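Local coordinates for endoglucanase A (Clostridium cellulolyticum, PDB 1EDG), which hydrolyses internal beta-1,4-glucosidic bonds of cellulose through a family 5 glycoside hydrolase catalytic domain, at residues Ser5-Ile17 against Val320-Gly334. Residues are numbered along the deposited sequence; the frame is centred on the assembly and turned at random.
Sequences SLIPNLQIPQKNI and VEYMSYYVAQAKARG
Lys15 N donates to Ala332 O at 3.0 Å, with an angle of 157° at the hydrogen. It ties the N-terminal segment 5-17 to the last turn of the helix. Beside it, Lys331 NZ donates to Gln14 OE1 at 3.0 Å, nearly along the C=O axis. The amide of Gln14 is held at both ends, because its NE2 bonds to Lys15 O in the amide plane. Gln14 CG lies anti to the backbone N (chi1 169°) and the chain bends at chi2, which folds the amide back to that carbonyl. Lys15 runs alongside Arg333 and lays CE over one face of the guanidinium, 3.8 Å above its plane. Arg333 NH1 is held by Gln329 O and Gln329 OE1, and Arg333 NH2 forms a salt bridge with Asp290. The Ile12 side chain crosses that of Gln329 at about a right angle, with Ile12 CD1 3.5 Å from Gln329 NE2. Leu10 CD1 rests on the Tyr325 backbone and Ala328 CB. Pro8 CG packs on Ser324 CB at 3.6 Å. At the far end a water bridges Leu6 O and Glu321 OE2, which is also paired with Lys317. Gly334 closes the helix as the C-prime residue of a Schellman motif. The largely extended segment 5-17 thus runs along the outside of helix 316-332, which links strands 303-308 and 336-339 of the TIM barrel; helices 279-297 and 365-374 are neighbours of that helix.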
ATOM      1  N   SER A   5      -8.540 -11.301  25.883  1.00 17.76           N
ATOM      2  CA  SER A   5      -7.342 -11.915  26.447  1.00 17.92           C
ATOM      3  C   SER A   5      -6.348 -12.407  25.390  1.00 17.56           C
ATOM      4  O   SER A   5      -5.211 -12.767  25.718  1.00 16.88           O
ATOM      5  CB  SER A   5      -7.722 -13.064  27.388  1.00 18.36           C
ATOM      6  OG  SER A   5      -8.110 -14.220  26.668  1.00 20.99           O
ATOM      7  N   LEU A   6      -6.767 -12.432  24.128  1.00 15.15           N
ATOM      8  CA  LEU A   6      -5.889 -12.895  23.055  1.00 16.00           C
ATOM      9  C   LEU A   6      -4.786 -11.898  22.710  1.00 15.12           C
ATOM     10  O   LEU A   6      -3.713 -12.285  22.237  1.00 16.18           O
ATOM     11  CB  LEU A   6      -6.699 -13.221  21.796  1.00 16.64           C
ATOM     12  CG  LEU A   6      -7.736 -14.340  21.924  1.00 17.59           C
ATOM     13  CD1 LEU A   6      -8.361 -14.624  20.557  1.00 17.99           C
ATOM     14  CD2 LEU A   6      -7.078 -15.596  22.483  1.00 18.05           C
ATOM     15  N   ILE A   7      -5.049 -10.619  22.954  1.00 13.39           N
ATOM     16  CA  ILE A   7      -4.088  -9.556  22.662  1.00 13.14           C
ATOM     17  C   ILE A   7      -2.895  -9.605  23.625  1.00 13.77           C
ATOM     18  O   ILE A   7      -3.065  -9.548  24.847  1.00 11.86           O
ATOM     19  CB  ILE A   7      -4.776  -8.174  22.725  1.00 13.36           C
ATOM     20  CG1 ILE A   7      -5.933  -8.130  21.722  1.00 15.02           C
ATOM     21  CG2 ILE A   7      -3.779  -7.061  22.426  1.00 15.07           C
ATOM     22  CD1 ILE A   7      -6.783  -6.882  21.820  1.00 17.20           C
ATOM     23  N   PRO A   8      -1.672  -9.754  23.084  1.00 14.38           N
ATOM     24  CA  PRO A   8      -0.462  -9.814  23.912  1.00 13.50           C
ATOM     25  C   PRO A   8      -0.117  -8.477  24.555  1.00 15.00           C
ATOM     26  O   PRO A   8      -0.465  -7.414  24.032  1.00 15.11           O
ATOM     27  CB  PRO A   8       0.611 -10.244  22.915  1.00 13.33           C
ATOM     28  CG  PRO A   8       0.155  -9.577  21.640  1.00 13.04           C
ATOM     29  CD  PRO A   8      -1.335  -9.854  21.649  1.00 13.09           C
ATOM     30  N   ASN A   9       0.555  -8.543  25.700  1.00 15.89           N
ATOM     31  CA  ASN A   9       0.976  -7.358  26.436  1.00 16.71           C
ATOM     32  C   ASN A   9       2.421  -7.128  26.024  1.00 15.70           C
ATOM     33  O   ASN A   9       3.307  -7.889  26.415  1.00 16.31           O
ATOM     34  CB  ASN A   9       0.896  -7.627  27.942  1.00 19.59           C
ATOM     35  CG  ASN A   9       1.122  -6.378  28.772  1.00 23.26           C
ATOM     36  OD1 ASN A   9       2.024  -5.584  28.506  1.00 25.23           O
ATOM     37  ND2 ASN A   9       0.290  -6.195  29.791  1.00 26.68           N
ATOM     38  N   LEU A  10       2.648  -6.101  25.211  1.00 15.98           N
ATOM     39  CA  LEU A  10       3.985  -5.797  24.711  1.00 15.71           C
ATOM     40  C   LEU A  10       4.504  -4.444  25.174  1.00 15.06           C
ATOM     41  O   LEU A  10       3.741  -3.483  25.286  1.00 14.72           O
ATOM     42  CB  LEU A  10       3.983  -5.827  23.177  1.00 15.52           C
ATOM     43  CG  LEU A  10       3.455  -7.096  22.498  1.00 17.52           C
ATOM     44  CD1 LEU A  10       3.323  -6.869  20.994  1.00 17.86           C
ATOM     45  CD2 LEU A  10       4.369  -8.275  22.781  1.00 16.37           C
ATOM     46  N   GLN A  11       5.802  -4.390  25.456  1.00 15.65           N
ATOM     47  CA  GLN A  11       6.471  -3.163  25.873  1.00 19.93           C
ATOM     48  C   GLN A  11       7.764  -3.052  25.062  1.00 18.00           C
ATOM     49  O   GLN A  11       8.857  -3.296  25.574  1.00 19.32           O
ATOM     50  CB  GLN A  11       6.781  -3.190  27.373  1.00 23.57           C
ATOM     51  CG  GLN A  11       5.556  -3.120  28.267  1.00 33.53           C
ATOM     52  CD  GLN A  11       4.715  -1.875  28.015  1.00 39.47           C
ATOM     53  OE1 GLN A  11       5.237  -0.752  27.941  1.00 42.57           O
ATOM     54  NE2 GLN A  11       3.405  -2.066  27.884  1.00 42.74           N
ATOM     55  N   ILE A  12       7.627  -2.721  23.782  1.00 17.17           N
ATOM     56  CA  ILE A  12       8.774  -2.593  22.883  1.00 16.62           C
ATOM     57  C   ILE A  12       9.389  -1.198  22.999  1.00 16.65           C
ATOM     58  O   ILE A  12       8.692  -0.191  22.863  1.00 16.82           O
ATOM     59  CB  ILE A  12       8.355  -2.827  21.408  1.00 16.76           C
ATOM     60  CG1 ILE A  12       7.542  -4.124  21.278  1.00 17.31           C
ATOM     61  CG2 ILE A  12       9.582  -2.871  20.506  1.00 15.93           C
ATOM     62  CD1 ILE A  12       8.240  -5.365  21.810  1.00 16.14           C
ATOM     63  N   PRO A  13      10.703  -1.125  23.275  1.00 18.08           N
ATOM     64  CA  PRO A  13      11.414   0.153  23.409  1.00 18.28           C
ATOM     65  C   PRO A  13      11.366   0.977  22.121  1.00 18.78           C
ATOM     66  O   PRO A  13      11.617   0.459  21.029  1.00 20.00           O
ATOM     67  CB  PRO A  13      12.845  -0.287  23.713  1.00 17.93           C
ATOM     68  CG  PRO A  13      12.670  -1.611  24.389  1.00 18.68           C
ATOM     69  CD  PRO A  13      11.613  -2.255  23.537  1.00 17.82           C
ATOM     70  N   GLN A  14      11.034   2.255  22.256  1.00 19.68           N
ATOM     71  CA  GLN A  14      10.965   3.172  21.120  1.00 22.05           C
ATOM     72  C   GLN A  14      12.384   3.556  20.687  1.00 20.68           C
ATOM     73  O   GLN A  14      13.232   3.864  21.526  1.00 22.02           O
ATOM     74  CB  GLN A  14      10.178   4.428  21.519  1.00 25.93           C
ATOM     75  CG  GLN A  14      10.236   5.598  20.523  1.00 33.52           C
ATOM     76  CD  GLN A  14       9.404   5.374  19.266  1.00 37.32           C
ATOM     77  OE1 GLN A  14       8.206   5.091  19.340  1.00 40.15           O
ATOM     78  NE2 GLN A  14      10.033   5.517  18.107  1.00 38.04           N
ATOM     79  N   LYS A  15      12.653   3.500  19.386  1.00 18.78           N
ATOM     80  CA  LYS A  15      13.970   3.864  18.874  1.00 17.15           C
ATOM     81  C   LYS A  15      13.994   5.351  18.557  1.00 16.26           C
ATOM     82  O   LYS A  15      12.944   5.978  18.426  1.00 16.29           O
ATOM     83  CB  LYS A  15      14.313   3.041  17.632  1.00 17.37           C
ATOM     84  CG  LYS A  15      14.457   1.561  17.923  1.00 19.45           C
ATOM     85  CD  LYS A  15      15.014   0.804  16.736  1.00 22.26           C
ATOM     86  CE  LYS A  15      15.144  -0.691  17.033  1.00 25.63           C
ATOM     87  NZ  LYS A  15      16.121  -1.005  18.124  1.00 26.31           N
ATOM     88  N   ASN A  16      15.187   5.927  18.464  1.00 17.21           N
ATOM     89  CA  ASN A  16      15.307   7.348  18.164  1.00 19.25           C
ATOM     90  C   ASN A  16      14.912   7.678  16.727  1.00 15.85           C
ATOM     91  O   ASN A  16      15.404   7.061  15.782  1.00 16.08           O
ATOM     92  CB  ASN A  16      16.730   7.842  18.427  1.00 24.28           C
ATOM     93  CG  ASN A  16      16.907   9.311  18.079  1.00 30.27           C
ATOM     94  OD1 ASN A  16      16.187  10.177  18.590  1.00 33.55           O
ATOM     95  ND2 ASN A  16      17.838   9.599  17.181  1.00 34.47           N
ATOM     96  N   ILE A  17      13.993   8.623  16.582  1.00 15.66           N
ATOM     97  CA  ILE A  17      13.518   9.081  15.279  1.00 16.63           C
ATOM     98  C   ILE A  17      13.540  10.610  15.297  1.00 14.81           C
ATOM     99  O   ILE A  17      13.078  11.228  16.255  1.00 16.68           O
ATOM    100  CB  ILE A  17      12.067   8.560  14.972  1.00 18.72           C
ATOM    101  CG1 ILE A  17      12.113   7.118  14.458  1.00 20.55           C
ATOM    102  CG2 ILE A  17      11.371   9.431  13.932  1.00 18.63           C
ATOM    103  CD1 ILE A  17      11.863   6.102  15.511  1.00 24.33           C
ATOM    104  N   VAL A 320      -3.659 -12.738  16.044  1.00 10.98           N
ATOM    105  CA  VAL A 320      -3.754 -11.567  16.919  1.00 11.26           C
ATOM    106  C   VAL A 320      -2.344 -11.229  17.424  1.00  9.64           C
ATOM    107  O   VAL A 320      -1.916 -10.068  17.393  1.00 11.03           O
ATOM    108  CB  VAL A 320      -4.683 -11.824  18.137  1.00 11.11           C
ATOM    109  CG1 VAL A 320      -4.609 -10.647  19.115  1.00 11.24           C
ATOM    110  CG2 VAL A 320      -6.123 -12.015  17.667  1.00 11.05           C
ATOM    111  N   GLU A 321      -1.614 -12.257  17.850  1.00 10.11           N
ATOM    112  CA  GLU A 321      -0.251 -12.084  18.353  1.00 11.19           C
ATOM    113  C   GLU A 321       0.698 -11.563  17.268  1.00 11.96           C
ATOM    114  O   GLU A 321       1.449 -10.605  17.497  1.00 11.13           O
ATOM    115  CB  GLU A 321       0.257 -13.397  18.954  1.00 12.23           C
ATOM    116  CG  GLU A 321      -0.474 -13.781  20.242  1.00 14.25           C
ATOM    117  CD  GLU A 321      -0.194 -15.200  20.695  1.00 17.88           C
ATOM    118  OE1 GLU A 321       0.064 -16.071  19.838  1.00 18.26           O
ATOM    119  OE2 GLU A 321      -0.250 -15.454  21.916  1.00 19.36           O
ATOM    120  N   TYR A 322       0.624 -12.160  16.079  1.00 11.97           N
ATOM    121  CA  TYR A 322       1.462 -11.752  14.953  1.00  9.96           C
ATOM    122  C   TYR A 322       1.206 -10.301  14.537  1.00  9.21           C
ATOM    123  O   TYR A 322       2.148  -9.509  14.438  1.00  9.68           O
ATOM    124  CB  TYR A 322       1.263 -12.704  13.759  1.00  9.97           C
ATOM    125  CG  TYR A 322       1.871 -12.223  12.449  1.00 11.60           C
ATOM    126  CD1 TYR A 322       3.236 -12.381  12.182  1.00 11.59           C
ATOM    127  CD2 TYR A 322       1.076 -11.613  11.476  1.00 11.57           C
ATOM    128  CE1 TYR A 322       3.788 -11.941  10.970  1.00 12.08           C
ATOM    129  CE2 TYR A 322       1.614 -11.172  10.271  1.00 11.66           C
ATOM    130  CZ  TYR A 322       2.963 -11.337  10.022  1.00 11.99           C
ATOM    131  OH  TYR A 322       3.472 -10.897   8.820  1.00 12.76           O
ATOM    132  N   MET A 323      -0.051  -9.932  14.307  1.00  8.63           N
ATOM    133  CA  MET A 323      -0.346  -8.560  13.892  1.00 10.00           C
ATOM    134  C   MET A 323       0.013  -7.519  14.956  1.00 11.21           C
ATOM    135  O   MET A 323       0.494  -6.428  14.628  1.00 10.92           O
ATOM    136  CB  MET A 323      -1.804  -8.400  13.444  1.00 10.65           C
ATOM    137  CG  MET A 323      -2.139  -9.102  12.117  1.00 12.16           C
ATOM    138  SD  MET A 323      -0.973  -8.721  10.750  1.00 14.40           S
ATOM    139  CE  MET A 323      -1.203  -6.947  10.548  1.00 13.74           C
ATOM    140  N   SER A 324      -0.215  -7.856  16.227  1.00  9.73           N
ATOM    141  CA  SER A 324       0.113  -6.943  17.336  1.00 10.34           C
ATOM    142  C   SER A 324       1.617  -6.668  17.389  1.00  8.74           C
ATOM    143  O   SER A 324       2.046  -5.512  17.490  1.00  9.35           O
ATOM    144  CB  SER A 324      -0.358  -7.517  18.686  1.00  9.62           C
ATOM    145  OG  SER A 324      -1.773  -7.533  18.769  1.00 11.25           O
ATOM    146  N   TYR A 325       2.401  -7.740  17.311  1.00  7.31           N
ATOM    147  CA  TYR A 325       3.860  -7.662  17.337  1.00  9.11           C
ATOM    148  C   TYR A 325       4.386  -6.892  16.113  1.00  9.44           C
ATOM    149  O   TYR A 325       5.269  -6.038  16.233  1.00  9.07           O
ATOM    150  CB  TYR A 325       4.434  -9.079  17.362  1.00 10.26           C
ATOM    151  CG  TYR A 325       5.946  -9.159  17.444  1.00 12.67           C
ATOM    152  CD1 TYR A 325       6.600  -9.114  18.674  1.00 11.54           C
ATOM    153  CD2 TYR A 325       6.715  -9.332  16.291  1.00 13.08           C
ATOM    154  CE1 TYR A 325       7.982  -9.244  18.757  1.00 13.80           C
ATOM    155  CE2 TYR A 325       8.100  -9.465  16.362  1.00 13.50           C
ATOM    156  CZ  TYR A 325       8.727  -9.421  17.596  1.00 14.32           C
ATOM    157  OH  TYR A 325      10.093  -9.568  17.659  1.00 15.30           O
ATOM    158  N   TYR A 326       3.832  -7.204  14.943  1.00  8.47           N
ATOM    159  CA  TYR A 326       4.210  -6.558  13.689  1.00  7.49           C
ATOM    160  C   TYR A 326       4.028  -5.035  13.791  1.00  6.82           C
ATOM    161  O   TYR A 326       4.956  -4.265  13.523  1.00  8.25           O
ATOM    162  CB  TYR A 326       3.354  -7.135  12.539  1.00  7.49           C
ATOM    163  CG  TYR A 326       3.784  -6.748  11.136  1.00  9.66           C
ATOM    164  CD1 TYR A 326       3.570  -5.456  10.648  1.00  8.85           C
ATOM    165  CD2 TYR A 326       4.385  -7.685  10.287  1.00 10.24           C
ATOM    166  CE1 TYR A 326       3.940  -5.103   9.348  1.00  9.42           C
ATOM    167  CE2 TYR A 326       4.758  -7.342   8.981  1.00  9.40           C
ATOM    168  CZ  TYR A 326       4.530  -6.049   8.520  1.00  9.55           C
ATOM    169  OH  TYR A 326       4.870  -5.703   7.233  1.00  9.74           O
ATOM    170  N   VAL A 327       2.842  -4.601  14.205  1.00  6.55           N
ATOM    171  CA  VAL A 327       2.557  -3.172  14.324  1.00  7.99           C
ATOM    172  C   VAL A 327       3.417  -2.487  15.397  1.00  9.36           C
ATOM    173  O   VAL A 327       3.927  -1.392  15.173  1.00  9.30           O
ATOM    174  CB  VAL A 327       1.048  -2.916  14.596  1.00  9.46           C
ATOM    175  CG1 VAL A 327       0.798  -1.433  14.838  1.00  8.59           C
ATOM    176  CG2 VAL A 327       0.212  -3.403  13.399  1.00  8.12           C
ATOM    177  N   ALA A 328       3.585  -3.141  16.545  1.00  7.72           N
ATOM    178  CA  ALA A 328       4.395  -2.589  17.632  1.00  8.20           C
ATOM    179  C   ALA A 328       5.850  -2.394  17.199  1.00  8.35           C
ATOM    180  O   ALA A 328       6.448  -1.352  17.471  1.00 10.39           O
ATOM    181  CB  ALA A 328       4.327  -3.492  18.858  1.00  8.70           C
ATOM    182  N   GLN A 329       6.417  -3.389  16.522  1.00  7.86           N
ATOM    183  CA  GLN A 329       7.800  -3.309  16.054  1.00  9.05           C
ATOM    184  C   GLN A 329       7.968  -2.209  15.002  1.00  8.73           C
ATOM    185  O   GLN A 329       8.984  -1.514  14.973  1.00  9.75           O
ATOM    186  CB  GLN A 329       8.261  -4.661  15.502  1.00  9.32           C
ATOM    187  CG  GLN A 329       8.390  -5.763  16.558  1.00 10.16           C
ATOM    188  CD  GLN A 329       9.516  -5.518  17.559  1.00 12.64           C
ATOM    189  OE1 GLN A 329      10.396  -4.684  17.344  1.00 12.53           O
ATOM    190  NE2 GLN A 329       9.490  -6.251  18.661  1.00 12.81           N
ATOM    191  N   ALA A 330       6.965  -2.039  14.147  1.00  8.47           N
ATOM    192  CA  ALA A 330       7.026  -0.994  13.124  1.00  8.77           C
ATOM    193  C   ALA A 330       6.947   0.390  13.785  1.00  8.62           C
ATOM    194  O   ALA A 330       7.718   1.298  13.450  1.00  7.99           O
ATOM    195  CB  ALA A 330       5.891  -1.168  12.098  1.00  7.86           C
ATOM    196  N   LYS A 331       6.037   0.543  14.746  1.00  9.12           N
ATOM    197  CA  LYS A 331       5.853   1.811  15.449  1.00  9.96           C
ATOM    198  C   LYS A 331       7.140   2.248  16.158  1.00  8.82           C
ATOM    199  O   LYS A 331       7.501   3.432  16.139  1.00  8.55           O
ATOM    200  CB  LYS A 331       4.680   1.695  16.436  1.00 11.95           C
ATOM    201  CG  LYS A 331       4.272   2.986  17.132  1.00 14.14           C
ATOM    202  CD  LYS A 331       5.013   3.146  18.439  1.00 19.21           C
ATOM    203  CE  LYS A 331       4.575   4.375  19.202  1.00 22.70           C
ATOM    204  NZ  LYS A 331       5.458   4.563  20.394  1.00 27.45           N
ATOM    205  N   ALA A 332       7.837   1.288  16.759  1.00  7.77           N
ATOM    206  CA  ALA A 332       9.090   1.568  17.468  1.00  9.57           C
ATOM    207  C   ALA A 332      10.152   2.141  16.530  1.00 11.11           C
ATOM    208  O   ALA A 332      11.095   2.790  16.978  1.00 12.16           O
ATOM    209  CB  ALA A 332       9.613   0.294  18.142  1.00  8.65           C
ATOM    210  N   ARG A 333      10.002   1.894  15.230  1.00  9.28           N
ATOM    211  CA  ARG A 333      10.949   2.386  14.232  1.00  9.41           C
ATOM    212  C   ARG A 333      10.358   3.508  13.368  1.00  8.11           C
ATOM    213  O   ARG A 333      10.904   3.844  12.310  1.00  8.16           O
ATOM    214  CB  ARG A 333      11.437   1.225  13.358  1.00  9.06           C
ATOM    215  CG  ARG A 333      12.225   0.160  14.126  1.00  9.13           C
ATOM    216  CD  ARG A 333      12.243  -1.144  13.348  1.00  9.88           C
ATOM    217  NE  ARG A 333      13.019  -2.208  13.985  1.00 11.18           N
ATOM    218  CZ  ARG A 333      12.598  -2.951  15.006  1.00 12.60           C
ATOM    219  NH1 ARG A 333      11.393  -2.752  15.528  1.00 14.02           N
ATOM    220  NH2 ARG A 333      13.379  -3.906  15.501  1.00 13.90           N
ATOM    221  N   GLY A 334       9.248   4.082  13.834  1.00  7.20           N
ATOM    222  CA  GLY A 334       8.587   5.183  13.146  1.00  6.85           C
ATOM    223  C   GLY A 334       7.904   4.845  11.831  1.00  8.31           C
ATOM    224  O   GLY A 334       7.594   5.749  11.052  1.00 10.08           O
TER
HETATM  225  O   HOH W   1      -1.818 -13.659  23.540  1.00 20.79           O